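Local coordinates for hypothetical protein PAE2754 (Pyrobaculum aerophilum, PDB 1V8P), which acts as a slow exonuclease on single-stranded DNA, probably with magnesium, and is the probable ribonuclease toxin of a toxin-antitoxin pair, at residues 96-107 and 115-123; 36-44 and 85-93. The protein carries 1 engineered substitution. All coordinates share one frame; numbering follows the deposited sequence.

Interactions 1 and 2 lie on opposite sides of the chain's centre, with their own centres about 22 Å apart. They share no helix, but segment 85-93 leads through strand 94-95 into segment 96-107. Both are largely buried helix pairs at steep angles. The axes of the short helix segments approach to 8.3 Å in interaction 1 and to 10.6 Å in interaction 2. Interaction 1 is mainly apolar and is built on two aromatic rings of helix 115-127. Interaction 2 has a leucine and phenylalanine centre, with a histidine-to-carbonyl hydrogen bond towards the surface. The two also meet between subunits: L101 of the second subunit packs on L86 and L90.

Interaction 1 (96-107 and 115-123); sequences LEDPPLDEVLRV and FYDASYAYV
L96 begins the contact, with CD1 3.8 Å from V123 CG1. D98 turns to the second subunit, where it is hydrogen-bonded to H58 and Y62. P99 and P100 then pass Y122. P99 CB approaches the ring obliquely, and P100 CD lies 3.7 Å from Y122 CE2. P100 is also the N-cap of helix 101-111. L101 crosses the F115 side chain at about a right angle, CD1 to CZ 3.8 Å. E103 sets its CB over one face of the Y122 ring. Its chain bends at chi2 (-79°), which brings the carboxylate back beside the phenol, OE2 to OH 3.2 Å. V104 is the central knob, in a hole formed by F115, A118, S119 and Y122. Its CG1 stands 3.7 Å from the centroid of the F115 ring and 15° off the normal, a CH-pi contact. CG2 faces Y122 CB. Beneath this knob, S119 OG donates to F115 O (3.0 Å), so the serine hydroxyl is satisfied within its own helix. V107 finishes the contact by dividing its methyls. CG1 meets A118 CB at 3.9 Å, while CG2 reaches the edge of the Y122 ring at CD1. The short helix segments cross at 106°. The carboxylate of D117, on helix 115-127, lies away from this packing and close to that of D135. Both are predicted magnesium ligands. This is helix packing within a PIN domain, whose acidic cluster, here including D117, probably binds magnesium.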
loop_
_atom_site.group_PDB
_atom_site.type_symbol
_atom_site.label_atom_id
_atom_site.label_comp_id
_atom_site.label_asym_id
_atom_site.label_seq_id
_atom_site.Cartn_x
_atom_site.Cartn_y
_atom_site.Cartn_z
ATOM N N LEU C 96 23.083 4.825 6.069
ATOM C CA LEU C 96 23.890 4.471 4.913
ATOM C C LEU C 96 23.414 5.218 3.685
ATOM O O LEU C 96 22.355 5.835 3.700
ATOM C CB LEU C 96 23.820 2.961 4.661
ATOM C CG LEU C 96 24.085 2.161 5.940
ATOM C CD1 LEU C 96 24.147 0.681 5.626
ATOM C CD2 LEU C 96 25.379 2.645 6.573
ATOM N N GLU C 97 24.208 5.158 2.623
ATOM C CA GLU C 97 23.871 5.827 1.371
ATOM C C GLU C 97 22.793 5.055 0.653
ATOM O O GLU C 97 22.616 3.867 0.876
ATOM C CB GLU C 97 25.085 5.898 0.440
ATOM C CG GLU C 97 26.307 6.618 0.984
ATOM C CD GLU C 97 27.372 6.840 -0.094
ATOM O OE1 GLU C 97 27.644 5.907 -0.895
ATOM O OE2 GLU C 97 27.946 7.950 -0.139
ATOM N N ASP C 98 22.084 5.716 -0.234
ATOM C CA ASP C 98 21.061 5.022 -0.991
ATOM C C ASP C 98 21.719 4.081 -1.986
ATOM O O ASP C 98 22.753 4.392 -2.565
ATOM C CB ASP C 98 20.177 6.021 -1.735
ATOM C CG ASP C 98 19.473 6.976 -0.794
ATOM O OD1 ASP C 98 19.271 8.138 -1.190
ATOM O OD2 ASP C 98 19.129 6.561 0.336
ATOM N N PRO C 99 21.133 2.896 -2.173
ATOM C CA PRO C 99 21.607 1.856 -3.093
ATOM C C PRO C 99 21.318 2.234 -4.546
ATOM O O PRO C 99 20.527 3.124 -4.814
ATOM C CB PRO C 99 20.786 0.634 -2.687
ATOM C CG PRO C 99 20.391 0.928 -1.277
ATOM C CD PRO C 99 20.086 2.378 -1.279
ATOM N N PRO C 100 21.964 1.562 -5.503
ATOM C CA PRO C 100 21.737 1.843 -6.926
ATOM C C PRO C 100 20.328 1.359 -7.240
ATOM O O PRO C 100 19.987 0.227 -6.921
ATOM C CB PRO C 100 22.782 0.971 -7.620
ATOM C CG PRO C 100 23.854 0.855 -6.616
ATOM C CD PRO C 100 23.105 0.649 -5.332
ATOM N N LEU C 101 19.497 2.183 -7.856
ATOM C CA LEU C 101 18.133 1.727 -8.135
ATOM C C LEU C 101 18.062 0.404 -8.906
ATOM O O LEU C 101 17.416 -0.541 -8.458
ATOM C CB LEU C 101 17.343 2.800 -8.898
ATOM C CG LEU C 101 15.923 2.364 -9.291
ATOM C CD1 LEU C 101 14.920 3.247 -8.604
ATOM C CD2 LEU C 101 15.737 2.438 -10.807
ATOM N N ASP C 102 18.731 0.338 -10.055
ATOM C CA ASP C 102 18.727 -0.854 -10.911
ATOM C C ASP C 102 19.101 -2.175 -10.220
ATOM O O ASP C 102 18.459 -3.200 -10.451
ATOM C CB ASP C 102 19.612 -0.606 -12.145
ATOM C CG ASP C 102 21.070 -0.346 -11.792
ATOM O OD1 ASP C 102 21.357 0.330 -10.773
ATOM O OD2 ASP C 102 21.936 -0.807 -12.558
ATOM N N GLU C 103 20.121 -2.152 -9.371
ATOM C CA GLU C 103 20.525 -3.351 -8.640
ATOM C C GLU C 103 19.355 -3.836 -7.801
ATOM O O GLU C 103 18.938 -4.990 -7.899
ATOM C CB GLU C 103 21.691 -3.046 -7.706
ATOM C CG GLU C 103 22.950 -2.595 -8.408
ATOM C CD GLU C 103 23.728 -3.741 -9.008
ATOM O OE1 GLU C 103 23.162 -4.476 -9.857
ATOM O OE2 GLU C 103 24.913 -3.899 -8.623
ATOM N N VAL C 104 18.832 -2.940 -6.975
ATOM C CA VAL C 104 17.710 -3.261 -6.116
ATOM C C VAL C 104 16.523 -3.805 -6.907
ATOM O O VAL C 104 15.930 -4.818 -6.520
ATOM C CB VAL C 104 17.258 -2.023 -5.302
ATOM C CG1 VAL C 104 16.001 -2.341 -4.497
ATOM C CG2 VAL C 104 18.381 -1.590 -4.382
ATOM N N LEU C 105 16.172 -3.147 -8.008
ATOM C CA LEU C 105 15.032 -3.604 -8.799
ATOM C C LEU C 105 15.251 -5.050 -9.189
ATOM O O LEU C 105 14.327 -5.866 -9.147
ATOM C CB LEU C 105 14.868 -2.772 -10.070
ATOM C CG LEU C 105 13.454 -2.581 -10.633
ATOM C CD1 LEU C 105 13.572 -2.416 -12.140
ATOM C CD2 LEU C 105 12.534 -3.742 -10.289
ATOM N N ARG C 106 16.485 -5.378 -9.555
ATOM C CA ARG C 106 16.773 -6.739 -9.954
ATOM C C ARG C 106 16.575 -7.704 -8.800
ATOM O O ARG C 106 15.987 -8.770 -8.987
ATOM C CB ARG C 106 18.185 -6.874 -10.516
ATOM C CG ARG C 106 18.349 -8.186 -11.267
ATOM C CD ARG C 106 19.633 -8.258 -12.031
ATOM N NE ARG C 106 20.780 -8.225 -11.139
ATOM C CZ ARG C 106 22.020 -8.509 -11.522
ATOM N NH1 ARG C 106 22.264 -8.850 -12.785
ATOM N NH2 ARG C 106 23.015 -8.453 -10.640
ATOM N N VAL C 107 17.062 -7.340 -7.612
ATOM C CA VAL C 107 16.888 -8.198 -6.439
ATOM C C VAL C 107 15.403 -8.353 -6.158
ATOM O O VAL C 107 14.942 -9.431 -5.792
ATOM C CB VAL C 107 17.598 -7.619 -5.179
ATOM C CG1 VAL C 107 17.049 -8.287 -3.904
ATOM C CG2 VAL C 107 19.112 -7.856 -5.279
ATOM N N PHE C 115 10.091 -3.467 -3.897
ATOM C CA PHE C 115 11.314 -2.715 -4.091
ATOM C C PHE C 115 11.820 -2.211 -2.731
ATOM O O PHE C 115 13.012 -2.128 -2.497
ATOM C CB PHE C 115 11.063 -1.536 -5.029
ATOM C CG PHE C 115 12.260 -0.645 -5.212
ATOM C CD1 PHE C 115 13.057 -0.751 -6.351
ATOM C CD2 PHE C 115 12.595 0.284 -4.246
ATOM C CE1 PHE C 115 14.174 0.064 -6.523
ATOM C CE2 PHE C 115 13.707 1.101 -4.404
ATOM C CZ PHE C 115 14.500 0.992 -5.550
ATOM N N TYR C 116 10.904 -1.888 -1.828
ATOM C CA TYR C 116 11.300 -1.385 -0.517
ATOM C C TYR C 116 12.070 -2.435 0.257
ATOM O O TYR C 116 13.182 -2.175 0.681
ATOM C CB TYR C 116 10.080 -0.922 0.281
ATOM C CG TYR C 116 9.425 0.292 -0.305
ATOM C CD1 TYR C 116 10.068 1.522 -0.299
ATOM C CD2 TYR C 116 8.162 0.217 -0.893
ATOM C CE1 TYR C 116 9.471 2.661 -0.860
ATOM C CE2 TYR C 116 7.559 1.350 -1.458
ATOM C CZ TYR C 116 8.223 2.573 -1.434
ATOM O OH TYR C 116 7.635 3.707 -1.966
ATOM N N ASP C 117 11.492 -3.621 0.427
ATOM C CA ASP C 117 12.174 -4.700 1.136
ATOM C C ASP C 117 13.483 -5.116 0.431
ATOM O O ASP C 117 14.441 -5.475 1.090
ATOM C CB ASP C 117 11.237 -5.913 1.287
ATOM C CG ASP C 117 10.135 -5.689 2.340
ATOM O OD1 ASP C 117 9.109 -6.410 2.307
ATOM O OD2 ASP C 117 10.290 -4.796 3.210
ATOM N N ALA C 118 13.536 -5.041 -0.899
ATOM C CA ALA C 118 14.743 -5.419 -1.638
ATOM C C ALA C 118 15.883 -4.445 -1.410
ATOM O O ALA C 118 17.054 -4.811 -1.574
ATOM C CB ALA C 118 14.460 -5.532 -3.120
ATOM N N SER C 119 15.555 -3.209 -1.043
ATOM C CA SER C 119 16.580 -2.213 -0.776
ATOM C C SER C 119 17.399 -2.708 0.423
ATOM O O SER C 119 18.629 -2.567 0.470
ATOM C CB SER C 119 15.933 -0.855 -0.467
ATOM O OG SER C 119 15.287 -0.321 -1.609
ATOM N N TYR C 120 16.706 -3.313 1.380
ATOM C CA TYR C 120 17.355 -3.844 2.569
ATOM C C TYR C 120 18.212 -5.091 2.300
ATOM O O TYR C 120 19.344 -5.183 2.775
ATOM C CB TYR C 120 16.308 -4.149 3.632
ATOM C CG TYR C 120 15.703 -2.888 4.187
ATOM C CD1 TYR C 120 14.500 -2.378 3.682
ATOM C CD2 TYR C 120 16.360 -2.176 5.200
ATOM C CE1 TYR C 120 13.966 -1.200 4.172
ATOM C CE2 TYR C 120 15.836 -0.998 5.697
ATOM C CZ TYR C 120 14.635 -0.509 5.185
ATOM O OH TYR C 120 14.096 0.651 5.697
ATOM N N ALA C 121 17.671 -6.036 1.538
ATOM C CA ALA C 121 18.380 -7.259 1.204
ATOM C C ALA C 121 19.665 -6.926 0.443
ATOM O O ALA C 121 20.741 -7.438 0.762
ATOM C CB ALA C 121 17.475 -8.171 0.351
ATOM N N TYR C 122 19.546 -6.055 -0.554
ATOM C CA TYR C 122 20.697 -5.668 -1.353
ATOM C C TYR C 122 21.816 -4.986 -0.564
ATOM O O TYR C 122 22.981 -5.329 -0.722
ATOM C CB TYR C 122 20.266 -4.755 -2.496
ATOM C CG TYR C 122 21.421 -4.305 -3.354
ATOM C CD1 TYR C 122 21.914 -5.112 -4.392
ATOM C CD2 TYR C 122 22.081 -3.111 -3.079
ATOM C CE1 TYR C 122 23.045 -4.729 -5.125
ATOM C CE2 TYR C 122 23.206 -2.723 -3.798
ATOM C CZ TYR C 122 23.685 -3.528 -4.814
ATOM O OH TYR C 122 24.811 -3.110 -5.494
ATOM N N VAL C 123 21.468 -4.028 0.284
ATOM C CA VAL C 123 22.467 -3.301 1.057
ATOM C C VAL C 123 23.152 -4.175 2.072
ATOM O O VAL C 123 24.368 -4.086 2.254
ATOM C CB VAL C 123 21.853 -2.101 1.796
ATOM C CG1 VAL C 123 22.902 -1.433 2.701
ATOM C CG2 VAL C 123 21.321 -1.126 0.790
#

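Interaction 2 (36-44 and 85-93); sequences ALYALAAHY and HLKKVLSSF
L37 points into segment 85-93 and meets four of its side chains. CG lies anti to the backbone N (chi1 -176°), which carries the branch point in beside L90; the turn about CB-CG then parts the two methyls. CD2 sits over one face of the F93 ring, 4.0 Å from the centroid and 29° off the normal, in a CH-pi contact. The same methyl also touches V89 CG1. The L37 and L86 side chains cross obliquely, with L37 CD1 3.8 Å from L86 CD2. L90 crosses L37 at about a right angle, CD2 to CG 3.7 Å. L40 comes to F93 differently, with CD1 near the ring plane at its edge. In this PIN domain, helix 34-40 follows strand 30-32 and the predicted magnesium ligand D33, whose OD1 accepts a hydrogen bond from A36 N. L37, L40 and F93 all rest on V32 of that strand. The H85 ring turns an edge to the backbone of A41. NE2 donates to A41 O at 3.1 Å, with an N-H...O angle of 149°. V89 CG2 lies over one face of the ring, toward its rim. At the border of the contact, Y44 OH lies 3.7 Å from S92 OG.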
loop_
_atom_site.group_PDB
_atom_site.type_symbol
_atom_site.label_atom_id
_atom_site.label_comp_id
_atom_site.label_asym_id
_atom_site.label_seq_id
_atom_site.Cartn_x
_atom_site.Cartn_y
_atom_site.Cartn_z
ATOM N N ALA C 36 12.028 -3.836 12.335
ATOM C CA ALA C 36 12.940 -4.102 13.450
ATOM C C ALA C 36 13.097 -2.858 14.309
ATOM O O ALA C 36 12.994 -2.910 15.541
ATOM C CB ALA C 36 14.300 -4.529 12.935
ATOM N N LEU C 37 13.376 -1.746 13.631
ATOM C CA LEU C 37 13.545 -0.457 14.278
ATOM C C LEU C 37 12.356 -0.254 15.209
ATOM O O LEU C 37 12.516 0.128 16.366
ATOM C CB LEU C 37 13.600 0.646 13.212
ATOM C CG LEU C 37 13.859 2.113 13.574
ATOM C CD1 LEU C 37 12.672 2.697 14.311
ATOM C CD2 LEU C 37 15.114 2.206 14.399
ATOM N N TYR C 38 11.163 -0.539 14.701
ATOM C CA TYR C 38 9.959 -0.389 15.498
ATOM C C TYR C 38 9.995 -1.236 16.769
ATOM O O TYR C 38 9.611 -0.774 17.829
ATOM C CB TYR C 38 8.722 -0.753 14.673
ATOM C CG TYR C 38 7.640 0.301 14.724
ATOM C CD1 TYR C 38 7.814 1.535 14.094
ATOM C CD2 TYR C 38 6.451 0.074 15.418
ATOM C CE1 TYR C 38 6.826 2.519 14.151
ATOM C CE2 TYR C 38 5.459 1.045 15.481
ATOM C CZ TYR C 38 5.649 2.265 14.848
ATOM O OH TYR C 38 4.661 3.228 14.909
ATOM N N ALA C 39 10.445 -2.480 16.675
ATOM C CA ALA C 39 10.505 -3.325 17.870
ATOM C C ALA C 39 11.558 -2.762 18.831
ATOM O O ALA C 39 11.307 -2.596 20.023
ATOM C CB ALA C 39 10.852 -4.769 17.488
ATOM N N LEU C 40 12.733 -2.461 18.289
ATOM C CA LEU C 40 13.836 -1.911 19.058
ATOM C C LEU C 40 13.463 -0.646 19.831
ATOM O O LEU C 40 14.016 -0.384 20.906
ATOM C CB LEU C 40 15.006 -1.599 18.121
ATOM C CG LEU C 40 15.734 -2.800 17.519
ATOM C CD1 LEU C 40 16.674 -2.343 16.405
ATOM C CD2 LEU C 40 16.487 -3.532 18.621
ATOM N N ALA C 41 12.541 0.140 19.282
ATOM C CA ALA C 41 12.133 1.390 19.921
ATOM C C ALA C 41 11.751 1.228 21.388
ATOM O O ALA C 41 11.818 2.180 22.150
ATOM C CB ALA C 41 10.981 2.038 19.143
ATOM N N ALA C 42 11.363 0.021 21.781
ATOM C CA ALA C 42 10.969 -0.253 23.164
ATOM C C ALA C 42 12.027 -1.059 23.919
ATOM O O ALA C 42 11.719 -1.718 24.914
ATOM C CB ALA C 42 9.638 -1.005 23.184
ATOM N N HIS C 43 13.266 -1.010 23.446
ATOM C CA HIS C 43 14.354 -1.741 24.084
ATOM C C HIS C 43 15.620 -0.901 24.045
ATOM O O HIS C 43 16.720 -1.440 23.955
ATOM C CB HIS C 43 14.613 -3.065 23.356
ATOM C CG HIS C 43 13.495 -4.055 23.468
ATOM N ND1 HIS C 43 13.234 -4.756 24.627
ATOM C CD2 HIS C 43 12.577 -4.471 22.562
ATOM C CE1 HIS C 43 12.205 -5.561 24.427
ATOM N NE2 HIS C 43 11.788 -5.406 23.182
ATOM N N TYR C 44 15.451 0.417 24.106
ATOM C CA TYR C 44 16.566 1.365 24.073
ATOM C C TYR C 44 17.816 0.878 24.812
ATOM O O TYR C 44 18.879 0.729 24.216
ATOM C CB TYR C 44 16.132 2.694 24.687
ATOM C CG TYR C 44 16.954 3.884 24.235
ATOM C CD1 TYR C 44 16.737 4.469 22.980
ATOM C CD2 TYR C 44 17.926 4.450 25.065
ATOM C CE1 TYR C 44 17.466 5.595 22.564
ATOM C CE2 TYR C 44 18.663 5.577 24.660
ATOM C CZ TYR C 44 18.424 6.144 23.410
ATOM O OH TYR C 44 19.114 7.265 23.001
ATOM N N HIS C 85 9.558 10.471 20.485
ATOM C CA HIS C 85 10.366 9.363 20.942
ATOM C C HIS C 85 10.963 8.647 19.725
ATOM O O HIS C 85 12.183 8.486 19.635
ATOM C CB HIS C 85 9.500 8.420 21.765
ATOM C CG HIS C 85 10.167 7.126 22.111
ATOM N ND1 HIS C 85 11.368 7.061 22.780
ATOM C CD2 HIS C 85 9.787 5.844 21.892
ATOM C CE1 HIS C 85 11.703 5.795 22.958
ATOM N NE2 HIS C 85 10.759 5.037 22.429
ATOM N N LEU C 86 10.103 8.249 18.784
ATOM C CA LEU C 86 10.526 7.554 17.567
ATOM C C LEU C 86 11.643 8.339 16.882
ATOM O O LEU C 86 12.557 7.769 16.292
ATOM C CB LEU C 86 9.341 7.412 16.593
ATOM C CG LEU C 86 9.252 6.227 15.598
ATOM C CD1 LEU C 86 8.496 6.668 14.352
ATOM C CD2 LEU C 86 10.629 5.724 15.185
ATOM N N LYS C 87 11.553 9.657 16.968
ATOM C CA LYS C 87 12.538 10.540 16.360
ATOM C C LYS C 87 13.916 10.373 16.995
ATOM O O LYS C 87 14.921 10.256 16.290
ATOM C CB LYS C 87 12.073 11.993 16.497
ATOM C CG LYS C 87 12.979 13.010 15.856
ATOM C CD LYS C 87 12.420 14.396 16.050
ATOM C CE LYS C 87 13.220 15.436 15.293
ATOM N NZ LYS C 87 12.525 16.755 15.381
ATOM N N LYS C 88 13.947 10.356 18.326
ATOM C CA LYS C 88 15.193 10.214 19.081
ATOM C C LYS C 88 15.815 8.860 18.777
ATOM O O LYS C 88 17.017 8.750 18.548
ATOM C CB LYS C 88 14.939 10.351 20.600
ATOM C CG LYS C 88 14.240 11.640 21.005
ATOM C CD LYS C 88 14.891 12.278 22.220
ATOM C CE LYS C 88 14.183 13.562 22.650
ATOM N NZ LYS C 88 12.853 13.258 23.257
ATOM N N VAL C 89 14.980 7.832 18.785
ATOM C CA VAL C 89 15.424 6.482 18.479
ATOM C C VAL C 89 16.103 6.473 17.110
ATOM O O VAL C 89 17.181 5.919 16.960
ATOM C CB VAL C 89 14.243 5.519 18.461
ATOM C CG1 VAL C 89 14.685 4.172 17.928
ATOM C CG2 VAL C 89 13.663 5.393 19.865
ATOM N N LEU C 90 15.485 7.103 16.121
ATOM C CA LEU C 90 16.073 7.128 14.788
ATOM C C LEU C 90 17.366 7.916 14.723
ATOM O O LEU C 90 18.246 7.601 13.930
ATOM C CB LEU C 90 15.089 7.706 13.763
ATOM C CG LEU C 90 13.953 6.787 13.329
ATOM C CD1 LEU C 90 12.973 7.556 12.453
ATOM C CD2 LEU C 90 14.525 5.603 12.568
ATOM N N SER C 91 17.489 8.944 15.550
ATOM C CA SER C 91 18.692 9.759 15.524
ATOM C C SER C 91 19.920 8.976 15.988
ATOM O O SER C 91 21.048 9.334 15.663
ATOM C CB SER C 91 18.507 10.992 16.407
ATOM O OG SER C 91 18.485 10.649 17.780
ATOM N N SER C 92 19.694 7.897 16.735
ATOM C CA SER C 92 20.783 7.075 17.258
ATOM C C SER C 92 21.508 6.204 16.239
ATOM O O SER C 92 22.597 5.706 16.517
ATOM C CB SER C 92 20.263 6.172 18.376
ATOM O OG SER C 92 19.605 6.930 19.374
ATOM N N PHE C 93 20.914 6.030 15.061
ATOM C CA PHE C 93 21.482 5.177 14.028
ATOM C C PHE C 93 22.269 5.866 12.956
ATOM O O PHE C 93 21.990 7.004 12.611
ATOM C CB PHE C 93 20.378 4.379 13.338
ATOM C CG PHE C 93 19.685 3.401 14.231
ATOM C CD1 PHE C 93 18.884 3.836 15.274
ATOM C CD2 PHE C 93 19.824 2.033 14.020
ATOM C CE1 PHE C 93 18.227 2.923 16.098
ATOM C CE2 PHE C 93 19.175 1.120 14.835
ATOM C CZ PHE C 93 18.376 1.565 15.874
#